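Long-range contacts in putative glyoxalase superfamily protein (Ralstonia eutropha, PDB 3IUZ), which probably acts as an iron(II)-dependent dioxygenase of the 2-oxoadipate dioxygenase/decarboxylase family, forming 2-hydroxyglutarate: residues D241-V246 / Y303-R308; I229-N234 / V282-I287. One frame throughout, in Å; residues are numbered along the deposited sequence. Where two conformers were deposited one is given.

Contact 1 of 2, residues D241-V246 / Y303-R308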
loop_
_atom_site.group_PDB
_atom_site.type_symbol
_atom_site.label_atom_id
_atom_site.label_comp_id
_atom_site.label_asym_id
_atom_site.label_seq_id
_atom_site.Cartn_x
_atom_site.Cartn_y
_atom_site.Cartn_z
ATOM N N ASP A 241 1.860 -8.433 7.423
ATOM C CA ASP A 241 0.918 -9.206 8.241
ATOM C C ASP A 241 1.609 -9.304 9.583
ATOM O O ASP A 241 2.763 -9.749 9.654
ATOM C CB ASP A 241 0.711 -10.573 7.569
ATOM C CG ASP A 241 -0.214 -11.519 8.310
ATOM O OD1 ASP A 241 -0.678 -11.230 9.444
ATOM O OD2 ASP A 241 -0.499 -12.604 7.717
ATOM N N ARG A 242 0.910 -8.865 10.631
ATOM C CA ARG A 242 1.473 -8.831 11.974
ATOM C C ARG A 242 1.238 -10.175 12.666
ATOM O O ARG A 242 0.077 -10.554 12.926
ATOM C CB ARG A 242 0.873 -7.694 12.813
ATOM C CG ARG A 242 1.550 -7.551 14.167
ATOM C CD ARG A 242 0.804 -6.522 15.062
ATOM N NE ARG A 242 0.659 -5.228 14.372
ATOM C CZ ARG A 242 -0.104 -4.234 14.779
ATOM N NH1 ARG A 242 -0.870 -4.388 15.855
ATOM N NH2 ARG A 242 -0.118 -3.079 14.110
ATOM N N VAL A 243 2.328 -10.886 12.949
ATOM C CA VAL A 243 2.277 -12.250 13.481
ATOM C C VAL A 243 3.017 -12.315 14.795
ATOM O O VAL A 243 3.817 -11.416 15.144
ATOM C CB VAL A 243 2.843 -13.310 12.467
ATOM C CG1 VAL A 243 2.001 -13.312 11.160
ATOM C CG2 VAL A 243 4.343 -13.035 12.123
ATOM N N ASP A 244 2.747 -13.388 15.552
ATOM C CA ASP A 244 3.355 -13.565 16.871
ATOM C C ASP A 244 4.829 -13.818 16.793
ATOM O O ASP A 244 5.558 -13.434 17.709
ATOM C CB ASP A 244 2.772 -14.774 17.604
ATOM C CG ASP A 244 1.326 -14.576 18.040
ATOM O OD1 ASP A 244 0.877 -13.413 18.232
ATOM O OD2 ASP A 244 0.653 -15.620 18.206
ATOM N N ASP A 245 5.280 -14.513 15.749
ATOM C CA ASP A 245 6.664 -14.945 15.677
ATOM C C ASP A 245 7.170 -15.127 14.261
ATOM O O ASP A 245 6.960 -16.173 13.646
ATOM C CB ASP A 245 6.871 -16.272 16.459
ATOM C CG ASP A 245 8.294 -16.856 16.295
ATOM O OD1 ASP A 245 9.284 -16.142 16.036
ATOM O OD2 ASP A 245 8.421 -18.075 16.403
ATOM N N VAL A 246 7.902 -14.140 13.752
ATOM C CA VAL A 246 8.331 -14.205 12.377
ATOM C C VAL A 246 9.344 -15.303 12.173
ATOM O O VAL A 246 9.454 -15.806 11.052
ATOM C CB VAL A 246 8.960 -12.870 11.800
ATOM C CG1 VAL A 246 7.915 -11.849 11.587
ATOM C CG2 VAL A 246 10.114 -12.381 12.675
ATOM N N TYR A 303 4.586 -9.984 -0.101
ATOM C CA TYR A 303 3.854 -10.168 1.158
ATOM C C TYR A 303 4.884 -10.349 2.242
ATOM O O TYR A 303 5.784 -11.180 2.127
ATOM C CB TYR A 303 2.967 -11.403 1.075
ATOM C CG TYR A 303 1.926 -11.560 2.169
ATOM C CD1 TYR A 303 2.233 -12.174 3.376
ATOM C CD2 TYR A 303 0.617 -11.185 1.958
ATOM C CE1 TYR A 303 1.286 -12.343 4.362
ATOM C CE2 TYR A 303 -0.353 -11.393 2.929
ATOM C CZ TYR A 303 -0.024 -11.947 4.117
ATOM O OH TYR A 303 -0.992 -12.107 5.097
ATOM N N GLU A 304 4.734 -9.576 3.312
ATOM C CA GLU A 304 5.715 -9.470 4.355
ATOM C C GLU A 304 5.092 -9.763 5.721
ATOM O O GLU A 304 3.896 -9.569 5.930
ATOM C CB GLU A 304 6.302 -8.042 4.350
ATOM C CG GLU A 304 7.288 -7.705 5.511
ATOM C CD GLU A 304 7.793 -6.279 5.403
ATOM O OE1 GLU A 304 7.115 -5.345 5.881
ATOM O OE2 GLU A 304 8.849 -6.106 4.781
ATOM N N PHE A 305 5.925 -10.230 6.628
ATOM C CA PHE A 305 5.534 -10.534 7.986
ATOM C C PHE A 305 6.294 -9.637 8.958
ATOM O O PHE A 305 7.464 -9.306 8.742
ATOM C CB PHE A 305 5.870 -11.974 8.337
ATOM C CG PHE A 305 5.167 -12.970 7.501
ATOM C CD1 PHE A 305 3.842 -13.252 7.699
ATOM C CD2 PHE A 305 5.824 -13.610 6.476
ATOM C CE1 PHE A 305 3.167 -14.174 6.909
ATOM C CE2 PHE A 305 5.130 -14.556 5.704
ATOM C CZ PHE A 305 3.808 -14.811 5.939
ATOM N N ILE A 306 5.630 -9.303 10.068
ATOM C CA ILE A 306 6.242 -8.438 11.062
ATOM C C ILE A 306 5.796 -8.910 12.433
ATOM O O ILE A 306 4.661 -9.346 12.600
ATOM C CB ILE A 306 5.823 -6.971 10.858
ATOM C CG1 ILE A 306 6.666 -6.017 11.736
ATOM C CG2 ILE A 306 4.318 -6.784 11.091
ATOM C CD1 ILE A 306 6.651 -4.534 11.146
ATOM N N THR A 307 6.719 -8.859 13.388
ATOM C CA THR A 307 6.389 -9.006 14.799
ATOM C C THR A 307 6.755 -7.685 15.526
ATOM O O THR A 307 7.839 -7.109 15.302
ATOM C CB THR A 307 7.098 -10.239 15.438
ATOM O OG1 THR A 307 6.490 -11.442 14.962
ATOM C CG2 THR A 307 6.993 -10.218 16.963
ATOM N N ARG A 308 5.849 -7.194 16.350
ATOM C CA ARG A 308 6.058 -5.926 17.052
ATOM C C ARG A 308 5.900 -6.231 18.533
ATOM O O ARG A 308 4.815 -6.605 18.981
ATOM C CB ARG A 308 5.040 -4.872 16.653
ATOM C CG ARG A 308 5.123 -4.408 15.264
ATOM C CD ARG A 308 3.984 -3.402 15.013
ATOM N NE ARG A 308 4.044 -2.845 13.669
ATOM C CZ ARG A 308 4.982 -2.024 13.223
ATOM N NH1 ARG A 308 5.971 -1.569 14.010
ATOM N NH2 ARG A 308 4.890 -1.601 11.976
HETATM O O HOH W 1 3.671 -8.945 16.701
#

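Contact 2 of 2, residues I229-N234 / V282-I287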
loop_
_atom_site.group_PDB
_atom_site.type_symbol
_atom_site.label_atom_id
_atom_site.label_comp_id
_atom_site.label_asym_id
_atom_site.label_seq_id
_atom_site.Cartn_x
_atom_site.Cartn_y
_atom_site.Cartn_z
ATOM N N ILE A 229 9.206 1.796 -9.618
ATOM C CA ILE A 229 8.197 2.851 -9.693
ATOM C C ILE A 229 7.764 3.100 -11.128
ATOM O O ILE A 229 6.593 3.275 -11.413
ATOM C CB ILE A 229 8.660 4.157 -9.015
ATOM C CG1 ILE A 229 8.964 3.896 -7.532
ATOM C CG2 ILE A 229 7.562 5.221 -9.201
ATOM C CD1 ILE A 229 9.609 5.066 -6.770
ATOM N N ALA A 230 8.714 3.055 -12.056
ATOM C CA ALA A 230 8.375 3.233 -13.444
ATOM C C ALA A 230 7.347 2.241 -13.960
ATOM O O ALA A 230 6.530 2.577 -14.824
ATOM C CB ALA A 230 9.659 3.231 -14.319
ATOM N N THR A 231 7.358 1.016 -13.439
ATOM C CA THR A 231 6.444 0.005 -13.945
ATOM C C THR A 231 5.187 -0.067 -13.089
ATOM O O THR A 231 4.104 -0.308 -13.622
ATOM C CB THR A 231 7.104 -1.422 -14.076
ATOM O OG1 THR A 231 7.178 -2.054 -12.786
ATOM C CG2 THR A 231 8.488 -1.356 -14.708
ATOM N N GLU A 232 5.329 0.120 -11.781
ATOM C CA GLU A 232 4.193 -0.073 -10.840
ATOM C C GLU A 232 3.538 1.220 -10.314
ATOM O O GLU A 232 2.448 1.185 -9.741
ATOM C CB GLU A 232 4.648 -0.878 -9.596
ATOM C CG GLU A 232 5.354 -2.177 -9.914
ATOM C CD GLU A 232 4.546 -3.031 -10.851
ATOM O OE1 GLU A 232 3.498 -3.543 -10.381
ATOM O OE2 GLU A 232 4.957 -3.141 -12.036
ATOM N N GLY A 233 4.195 2.356 -10.502
ATOM C CA GLY A 233 3.671 3.643 -10.036
ATOM C C GLY A 233 3.422 3.661 -8.534
ATOM O O GLY A 233 4.297 3.244 -7.749
ATOM N N ASN A 234 2.224 4.116 -8.151
ATOM C CA ASN A 234 1.837 4.200 -6.747
ATOM C C ASN A 234 1.094 2.984 -6.210
ATOM O O ASN A 234 0.525 3.037 -5.106
ATOM C CB ASN A 234 0.967 5.441 -6.527
ATOM C CG ASN A 234 1.572 6.714 -7.102
ATOM O OD1 ASN A 234 0.895 7.444 -7.833
ATOM N ND2 ASN A 234 2.817 7.010 -6.751
ATOM N N VAL A 282 5.970 -9.988 -12.483
ATOM C CA VAL A 282 4.755 -9.575 -13.198
ATOM C C VAL A 282 5.104 -9.213 -14.615
ATOM O O VAL A 282 6.221 -8.834 -14.900
ATOM C CB VAL A 282 4.042 -8.359 -12.494
ATOM C CG1 VAL A 282 3.481 -8.768 -11.167
ATOM C CG2 VAL A 282 5.015 -7.183 -12.296
ATOM N N ARG A 283 4.126 -9.304 -15.495
ATOM C CA ARG A 283 4.326 -9.013 -16.900
ATOM C C ARG A 283 3.841 -7.572 -17.132
ATOM O O ARG A 283 2.734 -7.200 -16.727
ATOM C CB ARG A 283 3.531 -10.028 -17.709
ATOM C CG ARG A 283 3.779 -10.051 -19.154
ATOM C CD ARG A 283 4.888 -10.970 -19.533
ATOM N NE ARG A 283 5.041 -11.026 -20.983
ATOM C CZ ARG A 283 6.186 -11.264 -21.623
ATOM N NH1 ARG A 283 7.331 -11.467 -20.962
ATOM N NH2 ARG A 283 6.187 -11.286 -22.952
ATOM N N ARG A 284 4.680 -6.771 -17.762
ATOM C CA ARG A 284 4.413 -5.366 -17.973
ATOM C C ARG A 284 4.746 -4.962 -19.387
ATOM O O ARG A 284 5.629 -5.551 -20.050
ATOM C CB ARG A 284 5.237 -4.508 -16.998
ATOM C CG ARG A 284 4.881 -4.688 -15.530
ATOM C CD ARG A 284 3.474 -4.120 -15.184
ATOM N NE ARG A 284 3.150 -4.340 -13.775
ATOM C CZ ARG A 284 2.230 -5.175 -13.320
ATOM N NH1 ARG A 284 1.505 -5.882 -14.156
ATOM N NH2 ARG A 284 2.022 -5.317 -12.023
ATOM N N GLN A 285 4.048 -3.920 -19.838
ATOM C CA GLN A 285 4.264 -3.371 -21.156
ATOM C C GLN A 285 5.226 -2.192 -21.141
ATOM O O GLN A 285 5.300 -1.427 -20.199
ATOM C CB GLN A 285 2.936 -2.934 -21.760
ATOM C CG GLN A 285 2.002 -4.094 -22.023
ATOM C CD GLN A 285 0.649 -3.654 -22.499
ATOM O OE1 GLN A 285 0.078 -2.678 -22.009
ATOM N NE2 GLN A 285 0.117 -4.383 -23.451
ATOM N N PHE A 286 5.949 -2.054 -22.226
ATOM C CA PHE A 286 6.865 -0.975 -22.469
ATOM C C PHE A 286 6.819 -0.536 -23.936
ATOM O O PHE A 286 6.412 -1.288 -24.804
ATOM C CB PHE A 286 8.295 -1.399 -22.196
ATOM C CG PHE A 286 8.535 -1.845 -20.812
ATOM C CD1 PHE A 286 8.252 -3.148 -20.433
ATOM C CD2 PHE A 286 9.077 -0.973 -19.862
ATOM C CE1 PHE A 286 8.514 -3.580 -19.126
ATOM C CE2 PHE A 286 9.325 -1.397 -18.582
ATOM C CZ PHE A 286 9.044 -2.720 -18.209
ATOM N N ILE A 287 7.284 0.669 -24.199
ATOM C CA ILE A 287 7.354 1.179 -25.569
ATOM C C ILE A 287 8.741 0.934 -26.092
ATOM O O ILE A 287 9.762 1.362 -25.511
ATOM C CB ILE A 287 6.992 2.656 -25.681
ATOM C CG1 ILE A 287 5.610 2.908 -25.054
ATOM C CG2 ILE A 287 7.081 3.132 -27.174
ATOM C CD1 ILE A 287 4.423 2.172 -25.689
#

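Contact 1 of 2, residues D241-V246 / Y303-R308
D241 and R242 pair with F305 and I306 as two parallel beta strands, part of the mixed sheet of this glyoxalase-type domain, and the polar groups here show how the donors and acceptors along an interior seam of a sheet are satisfied. The D241 amide donates to E304 O, and D241 O accepts from I306 N at 2.9 Å. The next link, V243 N to I306 O (2.8 Å), is straighter, with 167° at the hydrogen. At one end of the seam the D241 carboxylate, swung anti to its own amide N (chi1 178°), accepts a hydrogen bond from the Y303 hydroxyl: OH lies 2.7 Å from OD2 and reaches it from above the carboxylate plane, while that plane stands nearly perpendicular to the ring. The other carboxylate oxygen, OD1, accepts from the V79 amide.

R242 and R308 cross at about a right angle, NH2 to NE 4.2 Å, and D81 forms salt bridges with both, which would be expected to offset their like charges; R308 NH1 also donates to D322 O. I306 CD1 lies over one face of the R308 guanidinium, toward its rim. V246 CG1 packs on F305 CB, and V243 CG1 approaches the F305 ring obliquely. V243 O has two donors: a water, itself held by R308 N, and the T307 hydroxyl, whose OG1 sits 2.7 Å away, above the carbonyl plane, and also takes a weak bond from V246 N at 3.3 Å.

Contact 2 of 2, residues I229-N234 / V282-I287
Two bent chains bring E232 and R284 together. In E232 both chi1 and chi2 sit near -52°, folding the carboxylate back from the helix toward the strand; in R284 a similar turn at chi2 (-69°) lets the rest of the side chain reach out to meet it. The result is a side-on, bidentate salt bridge. R284 NE donates to E232 OE2 and R284 NH2 to E232 OE1, each at 2.8 Å, and each oxygen uses its syn lone pair. Carboxylate and guanidinium are nearly coplanar, 17° apart, which lets both hydrogen bonds run almost straight and fixes the rotation of both groups.

This pair joins the last turn of helix 224-232 to strand 281-287, which is hydrogen-bonded to strand 293-306 in the mixed sheet, so the contact is a case of helix-on-sheet packing tied by a charge pair. The helix stops directly afterwards: G233, with positive phi, leaves the helical conformation while its N still bonds to I229 O.

The neighbouring T231 gives the carboxylate a further bond. Its hydroxyl donates to E232 OE2 at 2.6 Å through the anti lone pair, so that this oxygen accepts two bonds on different sides; such a grip would be expected to favour the ionised acid. V282 CG2 lies 3.4 Å above one face of the R284 guanidinium, toward its rim. On the apolar side T231 CG2 approaches the F286 ring obliquely, 3.8 Å from CZ, and Y216 of helix 213-222 touches both T231 and F286.

How the contacts relate
The two contacts illustrate how one sheet is held together within and packed against a helix. Contact 1 is a pairing within the sheet, whereas contact 2 lays a helix end against a strand of it. Their centres are 28 Å apart and their nearest atoms about 11 Å, so neither touches the other. They are linked through the chain: helix 224-232 leads into strand 238-242, and strand 281-287 is followed by strand 293-306. The segments therefore alternate in sequence. Each contact is centred about 16 Å from the centre of the chain, and both reach the same sheet, in which strands 281-287 and 293-306 are antiparallel neighbours.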